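Local coordinates for protein phytase (Citrobacter braakii, PDB 3ZHC) that belongs, as a phytase, to branch 2 of the histidine phosphatase superfamily, with a mixed beta sheet covered by helices and a second, largely helical part, at residues I108-D112 and Q113-K117; Y83-L86 and W87-K91; G260-E263 and W264-L268; T305-N308 and R309-I312. The protein carries 2 engineered substitutions. All coordinates share one frame; numbering follows the deposited sequence.

Contact 1: I108-D112 and Q113-K117; sequences IADTD and QRTRK
Thr-115 OG1 is within reach of two backbone oxygens, 2.8 Å from Asp-110 O and 3.0 Å from Asp-112 O. Its single proton can serve one of them at a time. With chi1 at 48° the hydroxyl stands between the backbone N and carbonyl carbon of Thr-115, turned back to the chain that leads into the helix. Asp-112 O accepts the backbone N-H of Arg-116 (Arg-116 N to Asp-112 O, 2.9 Å), a bond of the first turn of helix 113-126. This is the strand-to-helix junction of a beta-alpha-beta unit: strand 105-109 ends, a short loop follows, and Asp-112 takes the N-cap position, though its side chain makes no capping bond. Ala-109 CB packs on Arg-116 CA at 3.7 Å and so closes strand end against helix start. Arg-116 bends at chi3, and its NH1 makes a weak bond to Thr-111 O, which lies at the guanidinium edge. Asp-112 OD2 sits over one face of the Arg-114 guanidinium. That ion pair is long, 3.8 Å from Asp-112 OD2 to Arg-114 NH2, and no N-H points at the oxygen. Arg-114 NH1 bonds instead to Gly-67 O. Asp-110 OD2 is hydrogen-bonded to His-324 NE2, and Asp-110 OD1 takes the Thr-111 N-H.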
loop_
_atom_site.group_PDB
_atom_site.type_symbol
_atom_site.label_atom_id
_atom_site.label_comp_id
_atom_site.label_asym_id
_atom_site.label_seq_id
_atom_site.Cartn_x
_atom_site.Cartn_y
_atom_site.Cartn_z
ATOM N N ILE B 108 11.206 18.501 -25.197
ATOM C CA ILE B 108 12.437 18.833 -24.485
ATOM C C ILE B 108 12.990 17.556 -23.872
ATOM O O ILE B 108 12.237 16.773 -23.300
ATOM C CB ILE B 108 12.193 19.821 -23.345
ATOM C CG1 ILE B 108 11.684 21.167 -23.885
ATOM C CG2 ILE B 108 13.478 20.019 -22.519
ATOM C CD1 ILE B 108 11.204 22.096 -22.810
ATOM N N ALA B 109 14.301 17.356 -23.990
ATOM C CA ALA B 109 14.975 16.210 -23.404
ATOM C C ALA B 109 16.219 16.647 -22.650
ATOM O O ALA B 109 16.886 17.650 -23.030
ATOM C CB ALA B 109 15.341 15.186 -24.491
ATOM N N ASP B 110 16.543 15.900 -21.587
ATOM C CA ASP B 110 17.771 16.100 -20.859
ATOM C C ASP B 110 18.927 15.619 -21.812
ATOM O O ASP B 110 18.676 14.919 -22.791
ATOM C CB ASP B 110 17.723 15.346 -19.526
ATOM C CG ASP B 110 18.850 15.716 -18.570
ATOM O OD1 ASP B 110 19.689 16.625 -18.852
ATOM O OD2 ASP B 110 18.900 15.084 -17.515
ATOM N N THR B 111 20.170 16.003 -21.506
ATOM C CA THR B 111 21.328 15.746 -22.415
ATOM C C THR B 111 21.761 14.265 -22.559
ATOM O O THR B 111 22.598 13.953 -23.411
ATOM C CB THR B 111 22.539 16.591 -21.994
ATOM O OG1 THR B 111 22.875 16.290 -20.644
ATOM C CG2 THR B 111 22.202 18.077 -22.096
ATOM N N ASP B 112 21.201 13.364 -21.747
ATOM C CA ASP B 112 21.564 11.954 -21.828
ATOM C C ASP B 112 20.947 11.315 -23.052
ATOM O O ASP B 112 19.881 11.753 -23.530
ATOM C CB ASP B 112 21.125 11.195 -20.574
ATOM C CG ASP B 112 21.806 11.713 -19.302
ATOM O OD1 ASP B 112 22.964 12.188 -19.359
ATOM O OD2 ASP B 112 21.185 11.648 -18.255
ATOM N N GLN B 113 21.629 10.282 -23.562
ATOM C CA GLN B 113 21.116 9.456 -24.643
ATOM C C GLN B 113 19.745 8.899 -24.282
ATOM O O GLN B 113 18.842 8.895 -25.129
ATOM C CB GLN B 113 22.111 8.306 -24.947
ATOM C CG GLN B 113 21.702 7.272 -26.063
ATOM C CD GLN B 113 20.801 6.113 -25.574
ATOM O OE1 GLN B 113 20.494 5.999 -24.404
ATOM N NE2 GLN B 113 20.391 5.261 -26.496
ATOM N N ARG B 114 19.582 8.437 -23.028
ATOM C CA ARG B 114 18.304 7.792 -22.606
ATOM C C ARG B 114 17.084 8.698 -22.678
ATOM O O ARG B 114 16.006 8.255 -23.090
ATOM C CB ARG B 114 18.411 7.147 -21.212
ATOM C CG ARG B 114 18.654 8.063 -20.025
ATOM C CD ARG B 114 18.734 7.210 -18.739
ATOM N NE ARG B 114 19.157 7.986 -17.566
ATOM C CZ ARG B 114 20.354 7.917 -16.949
ATOM N NH1 ARG B 114 21.327 7.083 -17.346
ATOM N NH2 ARG B 114 20.576 8.705 -15.890
ATOM N N THR B 115 17.259 9.955 -22.281
ATOM C CA THR B 115 16.186 10.939 -22.348
ATOM C C THR B 115 15.994 11.414 -23.807
ATOM O O THR B 115 14.880 11.462 -24.290
ATOM C CB THR B 115 16.451 12.125 -21.409
ATOM O OG1 THR B 115 17.766 12.586 -21.599
ATOM C CG2 THR B 115 16.296 11.694 -19.935
ATOM N N ARG B 116 17.096 11.745 -24.482
ATOM C CA ARG B 116 17.066 12.196 -25.897
ATOM C C ARG B 116 16.381 11.191 -26.828
ATOM O O ARG B 116 15.520 11.580 -27.622
ATOM C CB ARG B 116 18.484 12.513 -26.398
ATOM C CG ARG B 116 19.006 13.926 -25.961
ATOM C CD ARG B 116 20.540 14.041 -26.014
ATOM N NE ARG B 116 20.951 13.229 -27.099
ATOM C CZ ARG B 116 21.861 12.263 -27.102
ATOM N NH1 ARG B 116 22.619 11.937 -26.052
ATOM N NH2 ARG B 116 22.032 11.633 -28.222
ATOM N N LYS B 117 16.762 9.912 -26.715
ATOM C CA LYS B 117 16.120 8.837 -27.495
ATOM C C LYS B 117 14.693 8.527 -27.019
ATOM O O LYS B 117 13.912 7.960 -27.784
ATOM C CB LYS B 117 16.947 7.531 -27.502
ATOM C CG LYS B 117 18.374 7.629 -28.055
ATOM C CD LYS B 117 18.518 8.514 -29.282
ATOM C CE LYS B 117 19.929 8.450 -29.798
ATOM N NZ LYS B 117 20.243 7.137 -30.452
#

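Contact 2: Y83-L86 and W87-K91; sequences YQRL and WFTSK
The rings of Tyr-83 and Trp-87 are nearly parallel, 17° apart, but slid so far that they barely overlap. Trp-87 CB lies over one face of the tyrosine ring. One face of the indole has Tyr-83 OH over it, 4.1 Å from Trp-87 CD1. The opposite face carries Lys-91 CG, and Phe-88 CE1 comes in at the indole edge. Tyr-83, Trp-87 and Lys-91 follow one another at one-turn spacing at the C-terminal end of helix 71-90, which packs on the mixed sheet through strands 28-38 and 353-361. Phe-88 turns one ring face to the Gln-84 side chain. Gln-84 bends at chi2 (-69°), which lays its amide almost flat on that face, the planes 14° apart. Gln-84 OE1 stands 4.0 Å from Phe-88 CZ, toward the ring rim, and Gln-84 CB meets Phe-88 CE2 at 3.7 Å. The amide end is held from outside, where Gln-84 NE2 bonds to Glu-353. The cation-pi partner of Trp-87 is Lys-395. Toward the helix end, hydroxyls join the backbone bonding: Ser-90 OG reaches Trp-87 O at 2.8 Å. Thr-89 grips Arg-85 O twice, with OG1 at 2.7 Å and the backbone N at 3.0 Å, the two donors arriving from opposite faces of the carbonyl plane.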
loop_
_atom_site.group_PDB
_atom_site.type_symbol
_atom_site.label_atom_id
_atom_site.label_comp_id
_atom_site.label_asym_id
_atom_site.label_seq_id
_atom_site.Cartn_x
_atom_site.Cartn_y
_atom_site.Cartn_z
ATOM N N TYR B 83 -0.614 5.646 -28.290
ATOM C CA TYR B 83 -1.829 5.764 -27.435
ATOM C C TYR B 83 -2.200 7.233 -27.213
ATOM O O TYR B 83 -3.373 7.597 -27.341
ATOM C CB TYR B 83 -1.654 5.044 -26.084
ATOM C CG TYR B 83 -2.697 5.406 -25.025
ATOM C CD1 TYR B 83 -3.964 4.816 -25.028
ATOM C CD2 TYR B 83 -2.408 6.345 -24.011
ATOM C CE1 TYR B 83 -4.936 5.151 -24.047
ATOM C CE2 TYR B 83 -3.372 6.683 -23.031
ATOM C CZ TYR B 83 -4.635 6.075 -23.066
ATOM O OH TYR B 83 -5.580 6.395 -22.115
ATOM N N GLN B 84 -1.198 8.060 -26.886
ATOM C CA GLN B 84 -1.435 9.493 -26.638
ATOM C C GLN B 84 -1.907 10.241 -27.902
ATOM O O GLN B 84 -2.741 11.144 -27.791
ATOM C CB GLN B 84 -0.196 10.181 -26.011
ATOM C CG GLN B 84 0.186 9.709 -24.547
ATOM C CD GLN B 84 -0.809 10.129 -23.451
ATOM O OE1 GLN B 84 -2.018 10.139 -23.648
ATOM N NE2 GLN B 84 -0.284 10.456 -22.288
ATOM N N ARG B 85 -1.383 9.863 -29.083
ATOM C CA ARG B 85 -1.867 10.415 -30.375
ATOM C C ARG B 85 -3.377 10.177 -30.523
ATOM O O ARG B 85 -4.124 11.103 -30.787
ATOM C CB ARG B 85 -1.128 9.783 -31.564
ATOM C CG ARG B 85 -1.570 10.282 -32.981
ATOM C CD ARG B 85 -1.150 9.286 -34.088
ATOM N NE ARG B 85 -1.718 9.660 -35.392
ATOM C CZ ARG B 85 -1.225 10.603 -36.227
ATOM N NH1 ARG B 85 -0.114 11.320 -35.919
ATOM N NH2 ARG B 85 -1.850 10.844 -37.395
ATOM N N LEU B 86 -3.790 8.916 -30.342
ATOM C CA LEU B 86 -5.212 8.509 -30.446
ATOM C C LEU B 86 -6.081 9.189 -29.398
ATOM O O LEU B 86 -7.183 9.652 -29.708
ATOM C CB LEU B 86 -5.354 6.980 -30.329
ATOM C CG LEU B 86 -4.708 6.150 -31.458
ATOM C CD1 LEU B 86 -4.515 4.708 -31.053
ATOM C CD2 LEU B 86 -5.538 6.264 -32.775
ATOM N N TRP B 87 -5.583 9.256 -28.159
ATOM C CA TRP B 87 -6.340 9.863 -27.060
ATOM C C TRP B 87 -6.458 11.390 -27.232
ATOM O O TRP B 87 -7.553 11.929 -27.108
ATOM C CB TRP B 87 -5.736 9.510 -25.691
ATOM C CG TRP B 87 -6.657 9.842 -24.594
ATOM C CD1 TRP B 87 -7.776 9.132 -24.212
ATOM C CD2 TRP B 87 -6.578 10.962 -23.731
ATOM N NE1 TRP B 87 -8.387 9.751 -23.159
ATOM C CE2 TRP B 87 -7.675 10.880 -22.839
ATOM C CE3 TRP B 87 -5.688 12.033 -23.614
ATOM C CZ2 TRP B 87 -7.903 11.830 -21.842
ATOM C CZ3 TRP B 87 -5.910 12.986 -22.619
ATOM C CH2 TRP B 87 -7.011 12.877 -21.746
ATOM N N PHE B 88 -5.340 12.066 -27.518
ATOM C CA PHE B 88 -5.361 13.539 -27.749
ATOM C C PHE B 88 -6.195 13.948 -28.989
ATOM O O PHE B 88 -6.808 15.028 -29.003
ATOM C CB PHE B 88 -3.940 14.138 -27.869
ATOM C CG PHE B 88 -3.113 14.094 -26.576
ATOM C CD1 PHE B 88 -3.690 14.345 -25.307
ATOM C CD2 PHE B 88 -1.739 13.829 -26.636
ATOM C CE1 PHE B 88 -2.907 14.306 -24.134
ATOM C CE2 PHE B 88 -0.953 13.793 -25.467
ATOM C CZ PHE B 88 -1.538 14.030 -24.215
ATOM N N THR B 89 -6.207 13.084 -30.009
ATOM C CA THR B 89 -6.995 13.312 -31.231
ATOM C C THR B 89 -8.500 13.140 -30.960
ATOM O O THR B 89 -9.302 13.927 -31.463
ATOM C CB THR B 89 -6.508 12.397 -32.417
ATOM O OG1 THR B 89 -5.150 12.723 -32.746
ATOM C CG2 THR B 89 -7.383 12.575 -33.662
ATOM N N SER B 90 -8.871 12.127 -30.165
ATOM C CA SER B 90 -10.286 11.884 -29.816
ATOM C C SER B 90 -10.906 13.019 -28.974
ATOM O O SER B 90 -12.114 13.226 -29.024
ATOM C CB SER B 90 -10.455 10.558 -29.073
ATOM O OG SER B 90 -9.933 10.640 -27.763
ATOM N N LYS B 91 -10.065 13.723 -28.201
ATOM C CA LYS B 91 -10.495 14.878 -27.392
ATOM C C LYS B 91 -10.354 16.214 -28.142
ATOM O O LYS B 91 -10.707 17.249 -27.594
ATOM C CB LYS B 91 -9.700 14.948 -26.071
ATOM C CG LYS B 91 -9.727 13.673 -25.210
ATOM C CD LYS B 91 -11.101 13.298 -24.757
ATOM C CE LYS B 91 -11.073 12.007 -23.963
ATOM N NZ LYS B 91 -12.439 11.496 -23.736
#

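Contact 3: G260-E263 and W264-L268; sequences GEKE and WRDLL
Glu-261 runs out straight, its CG pointing opposite the main-chain N (chi1 -169°). Arg-265, one turn on, takes chi1 -69° and is extended from CG to NE. The two side chains therefore lie alongside, pointing the same way, and Glu-261 OE2 meets Arg-265 NE at 3.0 Å. This salt bridge is almost straight at 175°, uses the anti side of the carboxylate oxygen and lies in the guanidinium plane. A water donates to Glu-261 OE2 at 2.6 Å and accepts from Arg-265 NH2, which also bonds to Leu-341 O. Two such i to i+4 pairs occur in the first turns of helix 260-280, beside helices 182-192 and 231-247. In the second, Lys-262 folds at chi2 and chi3 and crosses Asp-266, with a weak bond of 3.2 Å from Lys-262 NZ to Asp-266 OD2. A second water donates to both Lys-262 O and Asp-266 OD1. This pair faces the second subunit: Lys-262 also salt-bridges Glu-120 there, and Asp-266 OD1 salt-bridges Lys-117 of that subunit. Trp-264 CD1 approaches Gly-260 O at 3.3 Å, the same oxygen that accepts the Trp-264 backbone N-H.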
loop_
_atom_site.group_PDB
_atom_site.type_symbol
_atom_site.label_atom_id
_atom_site.label_comp_id
_atom_site.label_asym_id
_atom_site.label_seq_id
_atom_site.Cartn_x
_atom_site.Cartn_y
_atom_site.Cartn_z
ATOM N N GLY B 260 5.507 -14.086 -8.656
ATOM C CA GLY B 260 4.294 -13.234 -8.540
ATOM C C GLY B 260 4.447 -11.802 -8.052
ATOM O O GLY B 260 5.537 -11.379 -7.618
ATOM N N GLU B 261 3.329 -11.060 -8.116
ATOM C CA GLU B 261 3.282 -9.619 -7.747
ATOM C C GLU B 261 3.722 -9.323 -6.319
ATOM O O GLU B 261 4.288 -8.263 -6.068
ATOM C CB GLU B 261 1.868 -9.019 -7.982
ATOM C CG GLU B 261 1.846 -7.456 -7.880
ATOM C CD GLU B 261 0.501 -6.806 -8.217
ATOM O OE1 GLU B 261 -0.489 -7.526 -8.499
ATOM O OE2 GLU B 261 0.450 -5.540 -8.192
ATOM N N LYS B 262 3.475 -10.247 -5.394
ATOM C CA LYS B 262 3.836 -10.022 -3.996
ATOM C C LYS B 262 5.339 -9.843 -3.835
ATOM O O LYS B 262 5.782 -8.880 -3.218
ATOM C CB LYS B 262 3.390 -11.170 -3.090
ATOM C CG LYS B 262 3.184 -10.727 -1.653
ATOM C CD LYS B 262 3.796 -11.634 -0.631
ATOM C CE LYS B 262 5.294 -11.420 -0.486
ATOM N NZ LYS B 262 5.792 -11.957 0.831
ATOM N N GLU B 263 6.117 -10.781 -4.393
ATOM C CA GLU B 263 7.587 -10.688 -4.323
ATOM C C GLU B 263 8.118 -9.495 -5.160
ATOM O O GLU B 263 9.098 -8.881 -4.780
ATOM C CB GLU B 263 8.260 -12.012 -4.709
ATOM C CG GLU B 263 8.096 -13.124 -3.603
ATOM C CD GLU B 263 8.857 -14.416 -3.933
ATOM O OE1 GLU B 263 9.413 -14.523 -5.071
ATOM O OE2 GLU B 263 8.904 -15.340 -3.043
ATOM N N TRP B 264 7.456 -9.182 -6.275
ATOM C CA TRP B 264 7.813 -7.996 -7.082
ATOM C C TRP B 264 7.704 -6.714 -6.288
ATOM O O TRP B 264 8.597 -5.864 -6.367
ATOM C CB TRP B 264 6.948 -7.875 -8.361
ATOM C CG TRP B 264 7.501 -8.575 -9.496
ATOM C CD1 TRP B 264 7.009 -9.699 -10.091
ATOM C CD2 TRP B 264 8.680 -8.221 -10.213
ATOM N NE1 TRP B 264 7.807 -10.064 -11.139
ATOM C CE2 TRP B 264 8.844 -9.178 -11.239
ATOM C CE3 TRP B 264 9.630 -7.177 -10.089
ATOM C CZ2 TRP B 264 9.926 -9.140 -12.153
ATOM C CZ3 TRP B 264 10.713 -7.134 -11.001
ATOM C CH2 TRP B 264 10.844 -8.119 -12.020
ATOM N N ARG B 265 6.616 -6.577 -5.522
ATOM C CA ARG B 265 6.395 -5.375 -4.717
ATOM C C ARG B 265 7.236 -5.364 -3.446
ATOM O O ARG B 265 7.614 -4.285 -3.007
ATOM C CB ARG B 265 4.897 -5.156 -4.435
ATOM C CG ARG B 265 4.130 -4.763 -5.743
ATOM C CD ARG B 265 2.801 -4.121 -5.457
ATOM N NE ARG B 265 2.134 -3.648 -6.664
ATOM C CZ ARG B 265 2.243 -2.422 -7.208
ATOM N NH1 ARG B 265 3.027 -1.457 -6.670
ATOM N NH2 ARG B 265 1.552 -2.155 -8.314
ATOM N N ASP B 266 7.535 -6.544 -2.857
ATOM C CA ASP B 266 8.543 -6.633 -1.761
ATOM C C ASP B 266 9.845 -6.041 -2.214
ATOM O O ASP B 266 10.456 -5.251 -1.504
ATOM C CB ASP B 266 8.860 -8.093 -1.358
ATOM C CG ASP B 266 7.841 -8.712 -0.446
ATOM O OD1 ASP B 266 6.834 -8.060 -0.079
ATOM O OD2 ASP B 266 8.065 -9.904 -0.075
ATOM N N LEU B 267 10.277 -6.445 -3.413
ATOM C CA LEU B 267 11.546 -5.977 -3.987
ATOM C C LEU B 267 11.511 -4.486 -4.286
ATOM O O LEU B 267 12.318 -3.731 -3.779
ATOM C CB LEU B 267 11.883 -6.771 -5.264
ATOM C CG LEU B 267 12.226 -8.250 -5.030
ATOM C CD1 LEU B 267 12.211 -9.031 -6.339
ATOM C CD2 LEU B 267 13.560 -8.377 -4.332
ATOM N N LEU B 268 10.558 -4.071 -5.100
ATOM C CA LEU B 268 10.464 -2.644 -5.484
ATOM C C LEU B 268 10.039 -1.675 -4.336
ATOM O O LEU B 268 10.182 -0.482 -4.500
ATOM C CB LEU B 268 9.654 -2.497 -6.784
ATOM C CG LEU B 268 10.649 -2.829 -7.956
ATOM C CD1 LEU B 268 10.065 -3.663 -9.026
ATOM C CD2 LEU B 268 11.293 -1.504 -8.500
HETATM O O HOH W 1 -1.338 -3.704 -8.481
HETATM O O HOH W 2 4.493 -7.458 -1.052
#

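Contact 4: T305-N308 and R309-I312; sequences TTEN and RYGI
Gly-311 and Ile-312 both face Glu-307 across a tight hairpin, which makes a G1 beta bulge. Glu-307 O accepts the Gly-311 N-H at 2.9 Å and, more weakly, that of Ile-312 N. In return, Glu-307 N gives a short bond to Ile-312 O, 2.7 Å. Gly-311 has a positive phi (80°), as the glycine of this bulge type usually does. The reversal through Asn-308 to Tyr-310 joins strand 305-307 to strand 312-314.

Glu-307 also ties the turn with its side chain. CG is anti to the backbone N, and a bend at chi2 (50°) folds the carboxylate back under the turn. Glu-307 OE2 takes the Arg-309 backbone N-H at 2.7 Å, which meets it from above the carboxylate plane. A weak bond of 3.3 Å from Tyr-310 N to Glu-307 OE2 adds to it. One carboxylate oxygen thus collects two successive backbone N-H groups of the turn. Glu-307 CG lies at the edge of the Tyr-310 ring, 3.7 Å from Tyr-310 CD2. Arg-309 CB stands over one face of the same ring. The charged end of Arg-309 goes elsewhere, to a salt bridge with Asp-144, which also accepts Tyr-310 OH. A formic acid molecule, probably from the crystallisation liquor, is bound about 4 Å from the Glu-307 side chain.

The hairpin lies at the surface, beside one part of the main sheet. Ile-312 packs on Ala-106 and Ile-108 of strand 105-109, and Tyr-310 packs on Ile-108 and on His-135 of strand 134-135.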
loop_
_atom_site.group_PDB
_atom_site.type_symbol
_atom_site.label_atom_id
_atom_site.label_comp_id
_atom_site.label_asym_id
_atom_site.label_seq_id
_atom_site.Cartn_x
_atom_site.Cartn_y
_atom_site.Cartn_z
ATOM N N THR B 305 4.682 33.264 -25.359
ATOM C CA THR B 305 6.037 33.398 -24.743
ATOM C C THR B 305 7.056 32.632 -25.560
ATOM O O THR B 305 6.715 31.662 -26.234
ATOM C CB THR B 305 6.095 32.876 -23.261
ATOM O OG1 THR B 305 4.942 33.310 -22.536
ATOM C CG2 THR B 305 7.362 33.364 -22.534
ATOM N N THR B 306 8.307 33.067 -25.502
ATOM C CA THR B 306 9.387 32.403 -26.214
ATOM C C THR B 306 10.329 31.811 -25.177
ATOM O O THR B 306 10.968 32.543 -24.423
ATOM C CB THR B 306 10.110 33.363 -27.221
ATOM O OG1 THR B 306 11.200 32.678 -27.839
ATOM C CG2 THR B 306 10.625 34.648 -26.543
ATOM N N GLU B 307 10.394 30.472 -25.127
ATOM C CA GLU B 307 11.309 29.767 -24.215
ATOM C C GLU B 307 12.736 30.092 -24.664
ATOM O O GLU B 307 13.144 29.753 -25.765
ATOM C CB GLU B 307 11.008 28.240 -24.165
ATOM C CG GLU B 307 12.145 27.327 -23.717
ATOM C CD GLU B 307 12.815 27.765 -22.445
ATOM O OE1 GLU B 307 12.132 28.260 -21.524
ATOM O OE2 GLU B 307 14.038 27.617 -22.362
ATOM N N ASN B 308 13.471 30.742 -23.776
ATOM C CA ASN B 308 14.775 31.335 -24.090
ATOM C C ASN B 308 15.941 30.342 -24.262
ATOM O O ASN B 308 16.823 30.579 -25.096
ATOM C CB ASN B 308 15.141 32.382 -23.003
ATOM C CG ASN B 308 13.971 33.364 -22.695
ATOM O OD1 ASN B 308 13.418 34.007 -23.603
ATOM N ND2 ASN B 308 13.598 33.465 -21.406
ATOM N N ARG B 309 15.946 29.243 -23.485
ATOM C CA ARG B 309 17.097 28.257 -23.502
ATOM C C ARG B 309 17.057 27.219 -24.616
ATOM O O ARG B 309 18.112 26.744 -25.043
ATOM C CB ARG B 309 17.234 27.541 -22.154
ATOM C CG ARG B 309 17.357 28.491 -20.988
ATOM C CD ARG B 309 17.793 27.810 -19.707
ATOM N NE ARG B 309 17.009 26.617 -19.425
ATOM C CZ ARG B 309 17.448 25.348 -19.422
ATOM N NH1 ARG B 309 18.730 25.007 -19.673
ATOM N NH2 ARG B 309 16.580 24.394 -19.150
ATOM N N TYR B 310 15.847 26.865 -25.067
ATOM C CA TYR B 310 15.638 25.903 -26.171
ATOM C C TYR B 310 15.120 26.563 -27.472
ATOM O O TYR B 310 15.317 26.015 -28.546
ATOM C CB TYR B 310 14.666 24.786 -25.735
ATOM C CG TYR B 310 15.054 24.122 -24.425
ATOM C CD1 TYR B 310 16.064 23.159 -24.374
ATOM C CD2 TYR B 310 14.413 24.465 -23.228
ATOM C CE1 TYR B 310 16.430 22.540 -23.139
ATOM C CE2 TYR B 310 14.765 23.862 -21.999
ATOM C CZ TYR B 310 15.767 22.908 -21.963
ATOM O OH TYR B 310 16.092 22.339 -20.778
ATOM N N GLY B 311 14.466 27.726 -27.369
ATOM C CA GLY B 311 13.895 28.417 -28.542
ATOM C C GLY B 311 12.553 27.820 -28.956
ATOM O O GLY B 311 12.302 27.623 -30.149
ATOM N N ILE B 312 11.701 27.530 -27.967
ATOM C CA ILE B 312 10.367 26.985 -28.194
ATOM C C ILE B 312 9.375 28.119 -28.040
ATOM O O ILE B 312 9.426 28.852 -27.065
ATOM C CB ILE B 312 10.031 25.820 -27.204
ATOM C CG1 ILE B 312 10.955 24.621 -27.458
ATOM C CG2 ILE B 312 8.569 25.392 -27.323
ATOM C CD1 ILE B 312 10.791 23.496 -26.470
#

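How the contacts relate
Contacts 1 and 4 touch directly: Ile-108 CG1 meets Ile-312 CD1 at 3.6 Å, so the hairpin covers the strand that feeds contact 1. Contact 1 is also close to the family's signature histidines. His-39 of the RHG motif touches Arg-114, and His-324 of the HD motif is hydrogen-bonded to Asp-110, consistent with a place beside the active site. Contact 2 is about 13 Å from contact 1 between nearest atoms. Contact 3 lies across the chain's centre from contact 1, their centres 30 Å apart. In the dimer, however, contact 3 meets Arg-116 and Lys-117 from contact 1 of the second subunit. Formic acid, probably from the crystallisation liquor, lies near contacts 3 and 4, about 5 Å from the Arg-265 side chain in contact 3.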